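Local atomic coordinates of CELL WALL surface anchor family protein (Streptococcus pneumoniae, PDB entry 2WW8), a protein that serves as the adhesin of the pneumococcal pilus, probably attaching the bacterium to host cells through an integrin-like metal-binding domain. Residues Ala65-Lys70 / Leu101-Pro106; Thr391-Ile396 / Thr513-Pro518. One frame throughout, in Å; residues are numbered along the deposited sequence.

In the fold
Interaction 1 and interaction 2 lie on opposite sides of the centre of a long, multidomain chain, about 113 Å apart between centres and about 98 Å between nearest atoms. They share no strand, helix or sheet. Interaction 1, the earlier along the chain, closes before interaction 2 opens. Interaction 1 pairs strands 66-71 and 97-105 of an antiparallel sheet in a prealbumin-like (CNA_B-type) domain, probably part of the stalk. Interaction 2 belongs to the domain built round the parallel sheet 269-275, 225-232, 379-386, 533-539 and 566-569, probably the host-binding head. There it sets residues 391-396 against the start of helix 516-526, with the Thr391 side chain about 7 Å from the bound magnesium ion.

Interaction 1 (Ala65-Lys70 / Leu101-Pro106); sequences AVFELK and LTEAQP
The Phe67 ring lies obliquely to segment 101-106: CD1 is 3.7 Å from Thr102 O and nears the Glu103 backbone, while CE1 meets the Glu103 side chain, 3.9 Å from Glu103 CG. Ring and carboxylate planes differ by 28°. With CG anti to the carbonyl carbon (chi1 -66°), the ring of Phe67 extends along the Glu103 side. Phe67 CB meets Leu101 CD2 at 3.8 Å. These residues belong to an antiparallel strand pair with a classic beta bulge, in a prealbumin-like domain of the CNA_B type.

Two hydrogen bonds join Glu68 and Thr102: Glu68 N reaches Thr102 O at 2.8 Å, and Thr102 N returns a bond to Glu68 O. The non-hydrogen-bonded pairs Phe67-Glu103 and Leu69-Leu101 flank them. The register then slips by one residue, so that Ala104 and Gln105 both oppose Val66. Val66 O takes a bond from Ala104 N at 2.7 Å and a weak one from Gln105 N, while Val66 N donates to Gln105 O.

Phe67, Leu69 and Leu101 point to the face covered by strands 48-55 and 88-94, where Phe91 touches all three and Ile52 meets Phe67 and Leu101, so the pair forms part of the beta-sandwich core. Glu103 lies on this face too; its OE1 receives a hydrogen bond from Ser113 N, and its OE2 lies near Glu54 and makes a long, weak ion pair with Lys731. Val66, Glu68, Thr102 and Gln105 occupy the other, partly exposed face. There the aliphatic stem of Gln105 crosses Val66, with CG 3.6 Å from Val66 CB. Beside it the bulge brings the methyl CB of Ala104 to 3.7 Å from Val66 CG1.

Interaction 2 (Thr391-Ile396 / Thr513-Pro518); sequences TMSYPI and TNHGDP
A capped helix start, at the opening of helix 516-526, docks against residues 391-396 in a domain with the parallel sheet of a von Willebrand A (integrin I-type) fold, whose magnesium is held by Ser234, Ser236 and Asp387, consistent with a MIDAS. Its link across the contact is a hydrogen bond of 2.8 Å between Ser393 OG and His515 ND1, made at the edge of the imidazole near its plane. Ser393 OG sits between its backbone N and carbonyl carbon (chi1 53°), directed at the ring. One face of that ring is covered by backbone: Thr391 C lies 3.6 Å above its plane and Met392 N 3.7 Å, both offset toward the rim. Further along, the Pro518 ring lies against Ser393, its CG 3.8 Å from Ser393 OG, and Ile396 CD1 more loosely approaches Pro518 CB.

Asn514 caps the helix: its OD1 accepts from Asp517 N at 2.8 Å and, weakly, from Gly516 N. Asn514 ND2 in turn donates to Asp517 OD2.

The contact is buried. Gln360 of helix 359-373 touches Ser393 and accepts from Tyr394 N, Arg442 of strand 442-443 packs on both Ser393 and His515, and Trp521 of helix 516-526 meets Ile396.

Interaction 1 (Ala65-Lys70 / Leu101-Pro106)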
ATOM      1  N   ALA A  65      50.705 -16.580  19.226  1.00 21.73           N
ATOM      2  CA  ALA A  65      51.042 -17.318  17.997  1.00 20.48           C
ATOM      3  C   ALA A  65      51.211 -16.409  16.765  1.00 19.73           C
ATOM      4  O   ALA A  65      50.653 -15.303  16.723  1.00 19.54           O
ATOM      5  CB  ALA A  65      50.009 -18.420  17.728  1.00 21.06           C
ATOM      6  N   VAL A  66      51.977 -16.864  15.770  1.00 18.19           N
ATOM      7  CA  VAL A  66      52.363 -16.004  14.649  1.00 17.75           C
ATOM      8  C   VAL A  66      52.167 -16.711  13.303  1.00 17.35           C
ATOM      9  O   VAL A  66      52.779 -17.755  13.051  1.00 17.33           O
ATOM     10  CB  VAL A  66      53.784 -15.359  14.843  1.00 18.05           C
ATOM     11  CG1 VAL A  66      54.460 -14.979  13.518  1.00 18.56           C
ATOM     12  CG2 VAL A  66      53.714 -14.129  15.766  1.00 17.19           C
ATOM     13  N   PHE A  67      51.311 -16.131  12.456  1.00 15.83           N
ATOM     14  CA  PHE A  67      50.942 -16.745  11.182  1.00 15.26           C
ATOM     15  C   PHE A  67      51.358 -15.977   9.948  1.00 15.16           C
ATOM     16  O   PHE A  67      51.478 -14.759   9.980  1.00 13.84           O
ATOM     17  CB  PHE A  67      49.427 -17.026  11.111  1.00 14.90           C
ATOM     18  CG  PHE A  67      48.966 -18.059  12.102  1.00 13.52           C
ATOM     19  CD1 PHE A  67      48.974 -19.410  11.771  1.00 12.44           C
ATOM     20  CD2 PHE A  67      48.562 -17.675  13.379  1.00 13.61           C
ATOM     21  CE1 PHE A  67      48.562 -20.357  12.695  1.00 10.40           C
ATOM     22  CE2 PHE A  67      48.146 -18.614  14.320  1.00 12.16           C
ATOM     23  CZ  PHE A  67      48.155 -19.958  13.972  1.00 11.59           C
ATOM     24  N   GLU A  68      51.533 -16.717   8.858  1.00 16.81           N
ATOM     25  CA  GLU A  68      51.880 -16.135   7.569  1.00 18.93           C
ATOM     26  C   GLU A  68      50.986 -16.549   6.413  1.00 18.88           C
ATOM     27  O   GLU A  68      50.751 -17.734   6.179  1.00 19.06           O
ATOM     28  CB  GLU A  68      53.353 -16.382   7.230  1.00 19.19           C
ATOM     29  CG  GLU A  68      54.209 -15.673   8.275  1.00 25.66           C
ATOM     30  CD  GLU A  68      55.661 -15.458   7.886  1.00 32.44           C
ATOM     31  OE1 GLU A  68      56.127 -16.052   6.881  1.00 34.30           O
ATOM     32  OE2 GLU A  68      56.316 -14.678   8.616  1.00 34.41           O
ATOM     33  N   LEU A  69      50.506 -15.539   5.695  1.00 19.09           N
ATOM     34  CA  LEU A  69      49.690 -15.766   4.510  1.00 20.21           C
ATOM     35  C   LEU A  69      50.417 -15.265   3.264  1.00 20.78           C
ATOM     36  O   LEU A  69      50.717 -14.067   3.127  1.00 20.07           O
ATOM     37  CB  LEU A  69      48.317 -15.097   4.654  1.00 19.60           C
ATOM     38  CG  LEU A  69      47.289 -15.403   3.562  1.00 19.01           C
ATOM     39  CD1 LEU A  69      46.839 -16.869   3.578  1.00 16.71           C
ATOM     40  CD2 LEU A  69      46.115 -14.415   3.666  1.00 16.69           C
ATOM     41  N   LYS A  70      50.712 -16.196   2.363  1.00 21.68           N
ATOM     42  CA  LYS A  70      51.468 -15.804   1.185  1.00 23.44           C
ATOM     43  C   LYS A  70      50.755 -16.214  -0.097  1.00 23.71           C
ATOM     44  O   LYS A  70      50.298 -17.355  -0.264  1.00 23.05           O
ATOM     45  CB  LYS A  70      52.969 -16.183   1.239  1.00 23.28           C
ATOM     46  CG  LYS A  70      53.351 -17.598   0.810  1.00 24.73           C
ATOM     47  CD  LYS A  70      54.705 -17.636   0.095  1.00 26.95           C
ATOM     48  CE  LYS A  70      55.169 -19.079  -0.120  1.00 28.54           C
ATOM     49  NZ  LYS A  70      56.178 -19.489   0.908  1.00 31.52           N
ATOM     50  N   LEU A 101      48.943 -20.741   4.076  1.00 19.98           N
ATOM     51  CA  LEU A 101      48.952 -20.313   5.476  1.00 20.11           C
ATOM     52  C   LEU A 101      49.866 -21.241   6.281  1.00 19.85           C
ATOM     53  O   LEU A 101      49.714 -22.474   6.258  1.00 19.54           O
ATOM     54  CB  LEU A 101      47.542 -20.392   6.071  1.00 19.81           C
ATOM     55  CG  LEU A 101      46.981 -19.610   7.273  1.00 21.00           C
ATOM     56  CD1 LEU A 101      46.423 -20.599   8.299  1.00 20.33           C
ATOM     57  CD2 LEU A 101      47.885 -18.592   7.971  1.00 17.97           C
ATOM     58  N   THR A 102      50.807 -20.622   6.990  1.00 19.71           N
ATOM     59  CA  THR A 102      51.798 -21.322   7.825  1.00 19.36           C
ATOM     60  C   THR A 102      51.894 -20.666   9.202  1.00 19.60           C
ATOM     61  O   THR A 102      51.805 -19.439   9.358  1.00 18.90           O
ATOM     62  CB  THR A 102      53.223 -21.317   7.219  1.00 19.21           C
ATOM     63  OG1 THR A 102      53.511 -20.004   6.722  1.00 18.65           O
ATOM     64  CG2 THR A 102      53.389 -22.347   6.097  1.00 17.96           C
ATOM     65  N   GLU A 103      52.065 -21.522  10.204  1.00 19.89           N
ATOM     66  CA  GLU A 103      52.469 -21.069  11.525  1.00 20.93           C
ATOM     67  C   GLU A 103      53.983 -20.736  11.517  1.00 20.78           C
ATOM     68  O   GLU A 103      54.832 -21.602  11.308  1.00 20.07           O
ATOM     69  CB  GLU A 103      52.084 -22.128  12.563  1.00 20.44           C
ATOM     70  CG  GLU A 103      51.993 -21.625  13.992  1.00 23.23           C
ATOM     71  CD  GLU A 103      52.072 -22.767  14.990  1.00 29.79           C
ATOM     72  OE1 GLU A 103      52.718 -23.808  14.664  1.00 34.06           O
ATOM     73  OE2 GLU A 103      51.498 -22.637  16.104  1.00 31.25           O
ATOM     74  N   ALA A 104      54.321 -19.464  11.708  1.00 21.21           N
ATOM     75  CA  ALA A 104      55.718 -19.059  11.730  1.00 22.02           C
ATOM     76  C   ALA A 104      56.317 -19.374  13.112  1.00 22.44           C
ATOM     77  O   ALA A 104      57.332 -20.064  13.212  1.00 21.96           O
ATOM     78  CB  ALA A 104      55.861 -17.579  11.354  1.00 21.87           C
ATOM     79  N   GLN A 105      55.683 -18.880  14.172  1.00 22.60           N
ATOM     80  CA  GLN A 105      56.008 -19.331  15.524  1.00 22.88           C
ATOM     81  C   GLN A 105      54.748 -19.730  16.315  1.00 22.86           C
ATOM     82  O   GLN A 105      53.718 -19.073  16.187  1.00 22.72           O
ATOM     83  CB  GLN A 105      56.892 -18.312  16.257  1.00 22.89           C
ATOM     84  CG  GLN A 105      56.201 -17.082  16.818  1.00 23.13           C
ATOM     85  CD  GLN A 105      57.147 -16.225  17.647  1.00 23.51           C
ATOM     86  OE1 GLN A 105      58.317 -16.065  17.306  1.00 20.92           O
ATOM     87  NE2 GLN A 105      56.639 -15.656  18.734  1.00 24.01           N
ATOM     88  N   PRO A 106      54.812 -20.831  17.093  1.00 22.83           N
ATOM     89  CA  PRO A 106      53.764 -21.259  18.039  1.00 22.57           C
ATOM     90  C   PRO A 106      53.843 -20.502  19.372  1.00 22.01           C
ATOM     91  O   PRO A 106      54.861 -19.847  19.606  1.00 22.07           O
ATOM     92  CB  PRO A 106      54.083 -22.744  18.254  1.00 22.52           C
ATOM     93  CG  PRO A 106      55.554 -22.847  18.049  1.00 22.79           C
ATOM     94  CD  PRO A 106      55.886 -21.841  16.970  1.00 22.83           C
TER

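Interaction 2 (Thr391-Ile396 / Thr513-Pro518)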
ATOM      1  N   THR A 391     -46.378  20.457  -9.713  1.00 13.48           N
ATOM      2  CA  THR A 391     -47.547  20.761  -8.947  1.00 14.45           C
ATOM      3  C   THR A 391     -47.505  22.258  -8.584  1.00 14.81           C
ATOM      4  O   THR A 391     -48.327  22.713  -7.779  1.00 14.33           O
ATOM      5  CB  THR A 391     -47.661  19.897  -7.657  1.00 14.35           C
ATOM      6  OG1 THR A 391     -46.466  20.036  -6.890  1.00 15.46           O
ATOM      7  CG2 THR A 391     -47.941  18.375  -7.932  1.00 12.80           C
ATOM      8  N   MET A 392     -46.574  22.989  -9.197  1.00 12.95           N
ATOM      9  CA  MET A 392     -46.445  24.415  -9.164  1.00 12.70           C
ATOM     10  C   MET A 392     -45.928  24.920 -10.518  1.00 14.18           C
ATOM     11  O   MET A 392     -45.206  24.189 -11.207  1.00 14.72           O
ATOM     12  CB  MET A 392     -45.383  24.782  -8.098  1.00 11.63           C
ATOM     13  CG  MET A 392     -45.971  24.458  -6.723  1.00 13.40           C
ATOM     14  SD  MET A 392     -44.821  24.833  -5.346  1.00 17.38           S
ATOM     15  CE  MET A 392     -44.892  26.618  -5.282  1.00 18.37           C
ATOM     16  N   SER A 393     -46.225  26.161 -10.872  1.00 12.95           N
ATOM     17  CA  SER A 393     -45.677  26.704 -12.131  1.00 12.63           C
ATOM     18  C   SER A 393     -45.773  28.232 -12.001  1.00 14.82           C
ATOM     19  O   SER A 393     -46.517  28.745 -11.136  1.00 15.32           O
ATOM     20  CB  SER A 393     -46.534  26.197 -13.325  1.00 13.27           C
ATOM     21  OG  SER A 393     -47.914  26.474 -13.112  1.00 14.16           O
ATOM     22  N   TYR A 394     -45.058  28.978 -12.842  1.00 13.79           N
ATOM     23  CA  TYR A 394     -45.238  30.440 -12.931  1.00 13.54           C
ATOM     24  C   TYR A 394     -46.415  30.753 -13.850  1.00 12.24           C
ATOM     25  O   TYR A 394     -46.635  30.036 -14.801  1.00 14.01           O
ATOM     26  CB  TYR A 394     -43.994  31.148 -13.452  1.00 12.29           C
ATOM     27  CG  TYR A 394     -42.857  31.196 -12.427  1.00 12.48           C
ATOM     28  CD1 TYR A 394     -42.937  31.973 -11.282  1.00 14.46           C
ATOM     29  CD2 TYR A 394     -41.660  30.559 -12.695  1.00 16.19           C
ATOM     30  CE1 TYR A 394     -41.877  32.060 -10.378  1.00 11.08           C
ATOM     31  CE2 TYR A 394     -40.578  30.659 -11.853  1.00 15.32           C
ATOM     32  CZ  TYR A 394     -40.696  31.397 -10.696  1.00 15.63           C
ATOM     33  OH  TYR A 394     -39.622  31.399  -9.844  1.00 11.68           O
ATOM     34  N   PRO A 395     -47.192  31.797 -13.543  1.00 12.91           N
ATOM     35  CA  PRO A 395     -48.366  32.160 -14.341  1.00 13.54           C
ATOM     36  C   PRO A 395     -47.910  32.788 -15.684  1.00 14.46           C
ATOM     37  O   PRO A 395     -46.931  33.541 -15.732  1.00 13.11           O
ATOM     38  CB  PRO A 395     -49.105  33.200 -13.459  1.00 13.21           C
ATOM     39  CG  PRO A 395     -48.010  33.870 -12.660  1.00 12.31           C
ATOM     40  CD  PRO A 395     -46.996  32.716 -12.406  1.00 14.30           C
ATOM     41  N   ILE A 396     -48.639  32.465 -16.743  1.00 13.78           N
ATOM     42  CA  ILE A 396     -48.549  33.152 -18.003  1.00 14.50           C
ATOM     43  C   ILE A 396     -49.192  34.527 -17.748  1.00 16.77           C
ATOM     44  O   ILE A 396     -50.228  34.642 -17.033  1.00 15.93           O
ATOM     45  CB  ILE A 396     -49.327  32.344 -19.001  1.00 14.93           C
ATOM     46  CG1 ILE A 396     -48.646  30.968 -19.094  1.00 13.29           C
ATOM     47  CG2 ILE A 396     -49.506  33.093 -20.370  1.00 11.65           C
ATOM     48  CD1 ILE A 396     -49.413  29.957 -19.945  1.00 12.09           C
ATOM     49  N   THR A 513     -55.212  24.751 -17.155  1.00 13.50           N
ATOM     50  CA  THR A 513     -55.883  23.830 -16.227  1.00 14.57           C
ATOM     51  C   THR A 513     -54.928  22.807 -15.601  1.00 16.19           C
ATOM     52  O   THR A 513     -55.368  21.896 -14.885  1.00 16.68           O
ATOM     53  CB  THR A 513     -57.103  23.089 -16.895  1.00 15.14           C
ATOM     54  OG1 THR A 513     -56.665  22.196 -17.935  1.00 16.73           O
ATOM     55  CG2 THR A 513     -58.146  24.083 -17.476  1.00 11.79           C
ATOM     56  N   ASN A 514     -53.624  22.904 -15.883  1.00 14.00           N
ATOM     57  CA  ASN A 514     -52.688  22.048 -15.161  1.00 12.78           C
ATOM     58  C   ASN A 514     -51.299  22.702 -15.201  1.00 14.11           C
ATOM     59  O   ASN A 514     -51.098  23.658 -15.963  1.00 12.19           O
ATOM     60  CB  ASN A 514     -52.660  20.632 -15.800  1.00 12.40           C
ATOM     61  CG  ASN A 514     -52.176  20.661 -17.250  1.00 13.63           C
ATOM     62  OD1 ASN A 514     -50.994  20.848 -17.527  1.00 13.04           O
ATOM     63  ND2 ASN A 514     -53.076  20.458 -18.170  1.00 14.71           N
ATOM     64  N   HIS A 515     -50.367  22.221 -14.376  1.00 12.83           N
ATOM     65  CA  HIS A 515     -49.028  22.779 -14.288  1.00 13.63           C
ATOM     66  C   HIS A 515     -48.096  22.196 -15.378  1.00 15.56           C
ATOM     67  O   HIS A 515     -47.021  22.746 -15.577  1.00 17.91           O
ATOM     68  CB  HIS A 515     -48.434  22.502 -12.898  1.00 13.38           C
ATOM     69  CG  HIS A 515     -49.229  23.178 -11.833  1.00 14.94           C
ATOM     70  ND1 HIS A 515     -49.252  24.545 -11.631  1.00 15.93           N
ATOM     71  CD2 HIS A 515     -50.172  22.662 -11.008  1.00 14.84           C
ATOM     72  CE1 HIS A 515     -50.145  24.840 -10.697  1.00 14.44           C
ATOM     73  NE2 HIS A 515     -50.716  23.709 -10.304  1.00 16.24           N
ATOM     74  N   GLY A 516     -48.525  21.169 -16.099  1.00 14.21           N
ATOM     75  CA  GLY A 516     -47.681  20.572 -17.148  1.00 16.50           C
ATOM     76  C   GLY A 516     -47.600  21.464 -18.360  1.00 16.14           C
ATOM     77  O   GLY A 516     -46.501  21.691 -18.816  1.00 16.58           O
ATOM     78  N   ASP A 517     -48.731  21.951 -18.856  1.00 15.09           N
ATOM     79  CA  ASP A 517     -48.783  22.777 -20.043  1.00 16.48           C
ATOM     80  C   ASP A 517     -47.881  24.019 -19.951  1.00 15.23           C
ATOM     81  O   ASP A 517     -47.100  24.229 -20.881  1.00 13.38           O
ATOM     82  CB  ASP A 517     -50.211  23.156 -20.495  1.00 16.17           C
ATOM     83  CG  ASP A 517     -51.001  21.964 -20.989  1.00 20.14           C
ATOM     84  OD1 ASP A 517     -50.354  21.048 -21.527  1.00 21.74           O
ATOM     85  OD2 ASP A 517     -52.252  21.928 -20.845  1.00 17.72           O
ATOM     86  N   PRO A 518     -48.010  24.842 -18.895  1.00 14.86           N
ATOM     87  CA  PRO A 518     -47.092  25.945 -18.830  1.00 15.14           C
ATOM     88  C   PRO A 518     -45.626  25.562 -18.707  1.00 16.21           C
ATOM     89  O   PRO A 518     -44.775  26.288 -19.273  1.00 16.30           O
ATOM     90  CB  PRO A 518     -47.558  26.756 -17.609  1.00 17.00           C
ATOM     91  CG  PRO A 518     -48.350  25.764 -16.803  1.00 15.19           C
ATOM     92  CD  PRO A 518     -49.044  24.939 -17.846  1.00 14.92           C
TER